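Local coordinates for protein putative uronate isomerase (Thermotoga maritima, PDB 4NAR) that probably acts as a racemase of lactate or a related hydroxy acid, although its own reaction is not established, at residues D280-A285 and A350-N355; D408-V413 and Y418-K423. One frame throughout, in Å; residues are numbered along the deposited sequence.

Contact 1. Residues D280-A285 and A350-N355; sequences DEVWTA and AAHVIN. With SO4 (sulfate ion), chain B.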
ATOM      1  N   ASP A 280      10.705  -5.688   0.484  1.00 38.39           N
ATOM      2  CA  ASP A 280      11.283  -7.002   0.239  1.00 36.19           C
ATOM      3  C   ASP A 280      11.761  -7.179  -1.207  1.00 28.96           C
ATOM      4  O   ASP A 280      12.544  -8.082  -1.532  1.00 24.14           O
ATOM      5  CB  ASP A 280      10.177  -8.033   0.518  1.00 35.49           C
ATOM      6  CG  ASP A 280      10.617  -9.094   1.466  1.00 40.78           C
ATOM      7  OD1 ASP A 280      11.756  -8.975   1.947  1.00 52.76           O
ATOM      8  OD2 ASP A 280       9.843 -10.043   1.738  1.00 47.14           O
ATOM      9  N   GLU A 281      11.244  -6.324  -2.075  1.00 22.10           N
ATOM     10  CA  GLU A 281      11.332  -6.559  -3.501  1.00 26.43           C
ATOM     11  C   GLU A 281      10.994  -5.247  -4.166  1.00 23.84           C
ATOM     12  O   GLU A 281      10.523  -4.310  -3.496  1.00 18.23           O
ATOM     13  CB  GLU A 281      10.310  -7.618  -3.905  1.00 34.17           C
ATOM     14  CG  GLU A 281       8.884  -7.174  -3.637  1.00 41.52           C
ATOM     15  CD  GLU A 281       7.922  -8.325  -3.352  1.00 52.61           C
ATOM     16  OE1 GLU A 281       8.375  -9.491  -3.263  1.00 52.23           O
ATOM     17  OE2 GLU A 281       6.703  -8.055  -3.203  1.00 64.08           O
ATOM     18  N   VAL A 282      11.230  -5.174  -5.474  1.00 22.53           N
ATOM     19  CA  VAL A 282      11.040  -3.923  -6.214  1.00 21.95           C
ATOM     20  C   VAL A 282       9.594  -3.404  -6.119  1.00 26.18           C
ATOM     21  O   VAL A 282       9.360  -2.186  -6.025  1.00 29.76           O
ATOM     22  CB  VAL A 282      11.482  -4.068  -7.678  1.00 23.49           C
ATOM     23  CG1 VAL A 282      11.313  -2.755  -8.416  1.00 19.70           C
ATOM     24  CG2 VAL A 282      12.952  -4.530  -7.733  1.00 27.94           C
ATOM     25  N   TRP A 283       8.641  -4.337  -6.104  1.00 22.67           N
ATOM     26  CA  TRP A 283       7.224  -4.010  -5.960  1.00 23.04           C
ATOM     27  C   TRP A 283       6.985  -2.996  -4.847  1.00 14.81           C
ATOM     28  O   TRP A 283       6.234  -2.048  -5.036  1.00 23.65           O
ATOM     29  CB  TRP A 283       6.401  -5.266  -5.673  1.00 22.80           C
ATOM     30  CG  TRP A 283       4.918  -5.117  -5.947  1.00 23.08           C
ATOM     31  CD1 TRP A 283       3.909  -4.968  -5.024  1.00 22.94           C
ATOM     32  CD2 TRP A 283       4.282  -5.136  -7.232  1.00 19.71           C
ATOM     33  NE1 TRP A 283       2.688  -4.895  -5.664  1.00 16.93           N
ATOM     34  CE2 TRP A 283       2.889  -4.995  -7.018  1.00 20.92           C
ATOM     35  CE3 TRP A 283       4.755  -5.275  -8.546  1.00 14.95           C
ATOM     36  CZ2 TRP A 283       1.962  -4.976  -8.080  1.00 25.61           C
ATOM     37  CZ3 TRP A 283       3.841  -5.264  -9.594  1.00 14.76           C
ATOM     38  CH2 TRP A 283       2.459  -5.103  -9.356  1.00 22.47           C
ATOM     39  N   THR A 284       7.618  -3.180  -3.690  1.00 13.76           N
ATOM     40  CA  THR A 284       7.486  -2.177  -2.639  1.00 15.18           C
ATOM     41  C   THR A 284       8.608  -1.133  -2.635  1.00 26.26           C
ATOM     42  O   THR A 284       8.364   0.037  -2.295  1.00 26.76           O
ATOM     43  CB  THR A 284       7.364  -2.799  -1.253  1.00 19.74           C
ATOM     44  OG1 THR A 284       8.418  -3.761  -1.065  1.00 31.49           O
ATOM     45  CG2 THR A 284       6.007  -3.461  -1.097  1.00 23.11           C
ATOM     46  N   ALA A 285       9.825  -1.531  -3.009  1.00 19.41           N
ATOM     47  CA  ALA A 285      10.932  -0.575  -2.985  1.00 18.56           C
ATOM     48  C   ALA A 285      10.729   0.536  -4.025  1.00 24.53           C
ATOM     49  O   ALA A 285      11.343   1.615  -3.924  1.00 19.93           O
ATOM     50  CB  ALA A 285      12.253  -1.260  -3.181  1.00 19.38           C
ATOM     51  N   ALA A 350       1.293  -3.866 -15.322  1.00 18.54           N
ATOM     52  CA  ALA A 350       1.397  -2.764 -16.274  1.00 27.37           C
ATOM     53  C   ALA A 350       1.444  -1.426 -15.535  1.00 27.28           C
ATOM     54  O   ALA A 350       2.299  -0.570 -15.818  1.00 23.36           O
ATOM     55  CB  ALA A 350       0.229  -2.787 -17.277  1.00 27.65           C
ATOM     56  N   ALA A 351       0.530  -1.244 -14.585  1.00 21.03           N
ATOM     57  CA  ALA A 351       0.490   0.007 -13.826  1.00 21.40           C
ATOM     58  C   ALA A 351       1.784   0.196 -13.012  1.00 19.45           C
ATOM     59  O   ALA A 351       2.343   1.303 -12.950  1.00 17.59           O
ATOM     60  CB  ALA A 351      -0.761   0.054 -12.917  1.00 12.81           C
ATOM     61  N   HIS A 352       2.259  -0.891 -12.403  1.00 15.83           N
ATOM     62  CA  HIS A 352       3.456  -0.856 -11.556  1.00 22.49           C
ATOM     63  C   HIS A 352       4.680  -0.313 -12.304  1.00 19.96           C
ATOM     64  O   HIS A 352       5.388   0.590 -11.838  1.00 18.10           O
ATOM     65  CB  HIS A 352       3.772  -2.265 -11.063  1.00 21.99           C
ATOM     66  CG  HIS A 352       5.200  -2.449 -10.628  1.00 23.36           C
ATOM     67  ND1 HIS A 352       5.697  -1.929  -9.456  1.00 23.32           N
ATOM     68  CD2 HIS A 352       6.223  -3.123 -11.214  1.00 20.04           C
ATOM     69  CE1 HIS A 352       6.977  -2.269  -9.332  1.00 12.42           C
ATOM     70  NE2 HIS A 352       7.316  -2.983 -10.384  1.00 25.11           N
ATOM     71  N   VAL A 353       4.909  -0.901 -13.470  1.00 19.62           N
ATOM     72  CA  VAL A 353       6.008  -0.543 -14.352  1.00 25.45           C
ATOM     73  C   VAL A 353       5.999   0.965 -14.730  1.00 20.77           C
ATOM     74  O   VAL A 353       7.011   1.645 -14.623  1.00 21.77           O
ATOM     75  CB  VAL A 353       5.988  -1.517 -15.570  1.00 28.08           C
ATOM     76  CG1 VAL A 353       6.208  -0.798 -16.877  1.00 34.77           C
ATOM     77  CG2 VAL A 353       6.964  -2.678 -15.333  1.00 16.73           C
ATOM     78  N   ILE A 354       4.852   1.492 -15.136  1.00 20.04           N
ATOM     79  CA  ILE A 354       4.734   2.918 -15.417  1.00 20.03           C
ATOM     80  C   ILE A 354       4.998   3.723 -14.150  1.00 22.60           C
ATOM     81  O   ILE A 354       5.720   4.730 -14.174  1.00 22.78           O
ATOM     82  CB  ILE A 354       3.326   3.276 -15.904  1.00 19.88           C
ATOM     83  CG1 ILE A 354       2.969   2.480 -17.169  1.00 17.82           C
ATOM     84  CG2 ILE A 354       3.209   4.796 -16.140  1.00 17.89           C
ATOM     85  CD1 ILE A 354       1.479   2.564 -17.571  1.00 15.28           C
ATOM     86  N   ASN A 355       4.394   3.282 -13.050  1.00 18.26           N
ATOM     87  CA  ASN A 355       4.567   3.932 -11.762  1.00 19.08           C
ATOM     88  C   ASN A 355       6.045   4.114 -11.380  1.00 21.64           C
ATOM     89  O   ASN A 355       6.476   5.211 -10.982  1.00 17.06           O
ATOM     90  CB  ASN A 355       3.811   3.151 -10.688  1.00 21.44           C
ATOM     91  CG  ASN A 355       2.314   3.462 -10.685  1.00 23.31           C
ATOM     92  OD1 ASN A 355       1.891   4.553 -11.119  1.00 25.67           O
ATOM     93  ND2 ASN A 355       1.507   2.518 -10.179  1.00 14.64           N
TER
HETATM   94  S   SO4 B 501      -0.935  -4.588  -4.427  1.00 31.62           S
HETATM   95  O1  SO4 B 501      -2.097  -3.694  -4.572  1.00 33.24           O
HETATM   96  O2  SO4 B 501      -1.115  -5.422  -3.228  1.00 33.74           O
HETATM   97  O3  SO4 B 501      -0.815  -5.422  -5.632  1.00 28.25           O
HETATM   98  O4  SO4 B 501       0.293  -3.777  -4.282  1.00 36.75           O
HETATM   99  O   HOH W   1       3.913  -0.962  -6.740  1.00 18.74           O
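His-352 carries the contact from the helix 347-357 side, its imidazole face laid against the six-membered ring of Trp-283. Around it on the helix, Ala-350, Ala-351 and Ile-354 face helix 173-186, while Val-353 meets helix 318-327. His-352 itself projects toward helix 282-285, with CG anti to the backbone N (chi1 159°). This places its ring in an offset stack on the indole, with centroids 4.3 Å apart and planes inclined at 28°. Trp-283 CE3 lies over the imidazole centre, while Trp-283 CZ3 comes within 3.3 Å of His-352 CG. At the imidazole edge, Val-282 O is 4.1 Å from His-352 CE1. Both ring nitrogens have partners: His-352 NE2 bonds to Tyr-329 OH, and His-352 ND1 makes a weak 3.4 Å bond to a water that donates to Trp-283 O at 3.1 Å. The far edge of the indole meets a sulfate, probably from the crystallisation liquor, Trp-283 NE1 donating to its O4 (3.0 Å, 156°). Thr-72, His-180 and Asn-348 bind the same ion. Stack and sulfate bond thus hold the indole between them, while the water links the helix backbone only weakly to the imidazole; the anion might mark where an acid group could bind.

Contact 2. Residues D408-V413 and Y418-K423; sequences DSLWIV and YLYDLK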
ATOM      1  N   ASP A 408      22.579  19.792  -4.724  1.00 43.71           N
ATOM      2  CA  ASP A 408      21.403  19.224  -5.389  1.00 47.75           C
ATOM      3  C   ASP A 408      21.309  17.684  -5.344  1.00 45.51           C
ATOM      4  O   ASP A 408      20.743  17.043  -6.240  1.00 43.27           O
ATOM      5  CB  ASP A 408      21.279  19.760  -6.818  1.00 60.21           C
ATOM      6  CG  ASP A 408      20.908  21.240  -6.850  1.00 74.92           C
ATOM      7  OD1 ASP A 408      20.478  21.764  -5.799  1.00 85.19           O
ATOM      8  OD2 ASP A 408      21.034  21.879  -7.921  1.00 73.21           O
ATOM      9  N   SER A 409      21.858  17.098  -4.285  1.00 36.44           N
ATOM     10  CA  SER A 409      21.671  15.681  -4.017  1.00 37.93           C
ATOM     11  C   SER A 409      20.984  15.497  -2.669  1.00 38.18           C
ATOM     12  O   SER A 409      20.992  16.399  -1.830  1.00 41.01           O
ATOM     13  CB  SER A 409      23.003  14.934  -4.044  1.00 36.09           C
ATOM     14  OG  SER A 409      23.653  15.134  -5.287  1.00 37.32           O
ATOM     15  N   LEU A 410      20.384  14.330  -2.463  1.00 35.63           N
ATOM     16  CA  LEU A 410      19.675  14.062  -1.221  1.00 26.30           C
ATOM     17  C   LEU A 410      19.775  12.595  -0.810  1.00 27.08           C
ATOM     18  O   LEU A 410      19.517  11.686  -1.610  1.00 30.14           O
ATOM     19  CB  LEU A 410      18.201  14.466  -1.340  1.00 31.56           C
ATOM     20  CG  LEU A 410      17.715  15.632  -0.465  1.00 38.00           C
ATOM     21  CD1 LEU A 410      16.238  15.462  -0.130  1.00 31.00           C
ATOM     22  CD2 LEU A 410      18.557  15.812   0.814  1.00 26.18           C
ATOM     23  N   TRP A 411      20.141  12.384   0.448  1.00 23.77           N
ATOM     24  CA  TRP A 411      20.204  11.067   1.057  1.00 26.77           C
ATOM     25  C   TRP A 411      18.954  10.951   1.929  1.00 27.43           C
ATOM     26  O   TRP A 411      18.870  11.555   3.001  1.00 31.21           O
ATOM     27  CB  TRP A 411      21.480  10.963   1.895  1.00 19.58           C
ATOM     28  CG  TRP A 411      21.820   9.614   2.443  1.00 28.69           C
ATOM     29  CD1 TRP A 411      21.581   9.161   3.711  1.00 24.16           C
ATOM     30  CD2 TRP A 411      22.519   8.555   1.764  1.00 28.89           C
ATOM     31  NE1 TRP A 411      22.073   7.883   3.860  1.00 24.88           N
ATOM     32  CE2 TRP A 411      22.649   7.487   2.678  1.00 28.43           C
ATOM     33  CE3 TRP A 411      23.032   8.402   0.470  1.00 26.44           C
ATOM     34  CZ2 TRP A 411      23.274   6.286   2.338  1.00 29.78           C
ATOM     35  CZ3 TRP A 411      23.652   7.214   0.135  1.00 26.43           C
ATOM     36  CH2 TRP A 411      23.764   6.168   1.063  1.00 30.59           C
ATOM     37  N   ILE A 412      17.976  10.191   1.443  1.00 24.90           N
ATOM     38  CA  ILE A 412      16.660  10.109   2.069  1.00 19.52           C
ATOM     39  C   ILE A 412      16.543   8.902   2.982  1.00 26.13           C
ATOM     40  O   ILE A 412      16.559   7.755   2.512  1.00 27.11           O
ATOM     41  CB  ILE A 412      15.545  10.030   0.994  1.00 39.23           C
ATOM     42  CG1 ILE A 412      15.729  11.140  -0.053  1.00 32.37           C
ATOM     43  CG2 ILE A 412      14.152  10.099   1.637  1.00 32.86           C
ATOM     44  CD1 ILE A 412      14.768  11.014  -1.231  1.00 26.47           C
ATOM     45  N   VAL A 413      16.441   9.171   4.285  1.00 33.60           N
ATOM     46  CA  VAL A 413      16.214   8.139   5.299  1.00 34.11           C
ATOM     47  C   VAL A 413      15.075   8.594   6.193  1.00 30.63           C
ATOM     48  O   VAL A 413      15.105   9.715   6.697  1.00 33.93           O
ATOM     49  CB  VAL A 413      17.451   7.921   6.207  1.00 37.30           C
ATOM     50  CG1 VAL A 413      17.156   6.858   7.280  1.00 39.88           C
ATOM     51  CG2 VAL A 413      18.673   7.517   5.398  1.00 28.17           C
ATOM     52  N   TYR A 418       8.241   9.455   2.989  1.00 29.33           N
ATOM     53  CA  TYR A 418       7.710  10.817   2.836  1.00 23.89           C
ATOM     54  C   TYR A 418       7.486  11.254   1.393  1.00 17.79           C
ATOM     55  O   TYR A 418       8.274  10.903   0.511  1.00 18.93           O
ATOM     56  CB  TYR A 418       8.635  11.817   3.535  1.00 23.80           C
ATOM     57  CG  TYR A 418       8.559  11.660   5.021  1.00 27.38           C
ATOM     58  CD1 TYR A 418       9.257  10.646   5.658  1.00 29.64           C
ATOM     59  CD2 TYR A 418       7.736  12.480   5.793  1.00 36.36           C
ATOM     60  CE1 TYR A 418       9.170  10.465   7.028  1.00 28.69           C
ATOM     61  CE2 TYR A 418       7.641  12.310   7.173  1.00 35.62           C
ATOM     62  CZ  TYR A 418       8.363  11.296   7.783  1.00 31.98           C
ATOM     63  OH  TYR A 418       8.281  11.099   9.146  1.00 29.02           O
ATOM     64  N   LEU A 419       6.414  12.022   1.172  1.00 24.07           N
ATOM     65  CA  LEU A 419       6.124  12.645  -0.124  1.00 19.07           C
ATOM     66  C   LEU A 419       6.933  13.938  -0.224  1.00 27.55           C
ATOM     67  O   LEU A 419       6.909  14.769   0.694  1.00 32.80           O
ATOM     68  CB  LEU A 419       4.645  13.009  -0.214  1.00 17.59           C
ATOM     69  CG  LEU A 419       3.851  12.862  -1.510  1.00 20.54           C
ATOM     70  CD1 LEU A 419       2.726  13.907  -1.535  1.00 23.23           C
ATOM     71  CD2 LEU A 419       4.717  12.932  -2.758  1.00 17.99           C
ATOM     72  N   TYR A 420       7.653  14.114  -1.326  1.00 27.12           N
ATOM     73  CA  TYR A 420       8.406  15.344  -1.534  1.00 21.66           C
ATOM     74  C   TYR A 420       7.647  16.347  -2.404  1.00 26.38           C
ATOM     75  O   TYR A 420       6.953  15.962  -3.354  1.00 28.58           O
ATOM     76  CB  TYR A 420       9.794  15.028  -2.098  1.00 24.48           C
ATOM     77  CG  TYR A 420      10.735  14.623  -0.997  1.00 27.53           C
ATOM     78  CD1 TYR A 420      10.707  13.334  -0.464  1.00 26.19           C
ATOM     79  CD2 TYR A 420      11.617  15.540  -0.449  1.00 22.72           C
ATOM     80  CE1 TYR A 420      11.553  12.967   0.568  1.00 25.49           C
ATOM     81  CE2 TYR A 420      12.469  15.183   0.576  1.00 29.45           C
ATOM     82  CZ  TYR A 420      12.434  13.904   1.088  1.00 28.18           C
ATOM     83  OH  TYR A 420      13.284  13.568   2.118  1.00 29.95           O
ATOM     84  N   ASP A 421       7.742  17.628  -2.050  1.00 25.88           N
ATOM     85  CA  ASP A 421       7.149  18.682  -2.866  1.00 28.51           C
ATOM     86  C   ASP A 421       8.075  19.907  -2.935  1.00 34.99           C
ATOM     87  O   ASP A 421       8.963  20.072  -2.089  1.00 31.95           O
ATOM     88  CB  ASP A 421       5.757  19.063  -2.353  1.00 29.39           C
ATOM     89  CG  ASP A 421       4.809  19.482  -3.484  1.00 42.19           C
ATOM     90  OD1 ASP A 421       5.311  19.794  -4.602  1.00 39.39           O
ATOM     91  OD2 ASP A 421       3.565  19.499  -3.263  1.00 39.98           O
ATOM     92  N   LEU A 422       7.886  20.731  -3.965  1.00 40.41           N
ATOM     93  CA  LEU A 422       8.631  21.988  -4.117  1.00 44.09           C
ATOM     94  C   LEU A 422       8.006  23.091  -3.263  1.00 43.48           C
ATOM     95  O   LEU A 422       6.793  23.337  -3.345  1.00 44.46           O
ATOM     96  CB  LEU A 422       8.654  22.440  -5.582  1.00 49.41           C
ATOM     97  CG  LEU A 422       9.795  21.966  -6.486  1.00 42.49           C
ATOM     98  CD1 LEU A 422       9.659  22.596  -7.876  1.00 35.96           C
ATOM     99  CD2 LEU A 422      11.145  22.312  -5.871  1.00 37.96           C
ATOM    100  N   LYS A 423       8.836  23.755  -2.456  1.00 46.17           N
ATOM    101  CA  LYS A 423       8.348  24.752  -1.496  1.00 48.02           C
ATOM    102  C   LYS A 423       8.150  26.127  -2.124  1.00 49.41           C
ATOM    103  O   LYS A 423       8.206  26.270  -3.347  1.00 56.69           O
ATOM    104  CB  LYS A 423       9.285  24.848  -0.289  1.00 45.94           C
ATOM    105  CG  LYS A 423      10.012  26.167  -0.147  1.00 51.57           C
ATOM    106  CD  LYS A 423      10.607  26.288   1.264  1.00 55.54           C
ATOM    107  CE  LYS A 423      11.598  25.155   1.555  1.00 58.92           C
ATOM    108  NZ  LYS A 423      12.079  25.127   2.984  1.00 63.91           N
TER
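Leu-410 and Ile-412, on one side of strand 409-412, receive the phenol end of Tyr-420 from strand 419-422. The tight part is the buried pair Ile-412 and Tyr-420. Ile-412 CG2 approaches Tyr-420 CE1, an ortho carbon, at 4.0 Å and comes to 3.6 Å from Tyr-420 OH, a van der Waals approach. On the looser side Leu-410, partly exposed at the margin, sets its CD1 3.8 Å from Tyr-420 CE2, the other ortho carbon. Both aliphatic chains come from the direction opposite to the tyrosine, and the two methyls meet its ring obliquely, neither over its face nor at its edge. The Tyr-420 CG stands anti to the carbonyl carbon (chi1 -81°), which carries the ring across the gap. The backbones stay well apart: the closest CA atoms, those of Ile-412 and Tyr-418, are 9.0 Å from each other. Each strand finds its backbone partner separately, 409-412 beside 268-274 and 419-422 beside 261-264. Cutting Tyr-420 back to an alanine is likely to open a gap between the strands and leave Leu-410 and Ile-412 without their ring. Adhesion here is thus essentially van der Waals, with no hydrogen bond between the segments and one aromatic ring spanning two strands of different sheets.

In the fold
Contacts 1 and 2 are both buried, but contact 1 is the deeper, its centre about 11 Å from the centre of the chain against about 20 Å for contact 2. They share no helix or strand, and their nearest atoms are about 10 Å apart. Contact 1 joins two helices through stacked rings, with a water and an anion beside them; contact 2 joins strands of two parallel sheets by van der Waals packing round a tyrosine ring. Strand 268-274 relates them: it pairs with strand 409-412 of contact 2, and the chain leaving it soon enters helix 282-285 of contact 1. Aromatic stacking with polar links goes with the inner site, aliphatic-to-phenol packing with the outlying sheets.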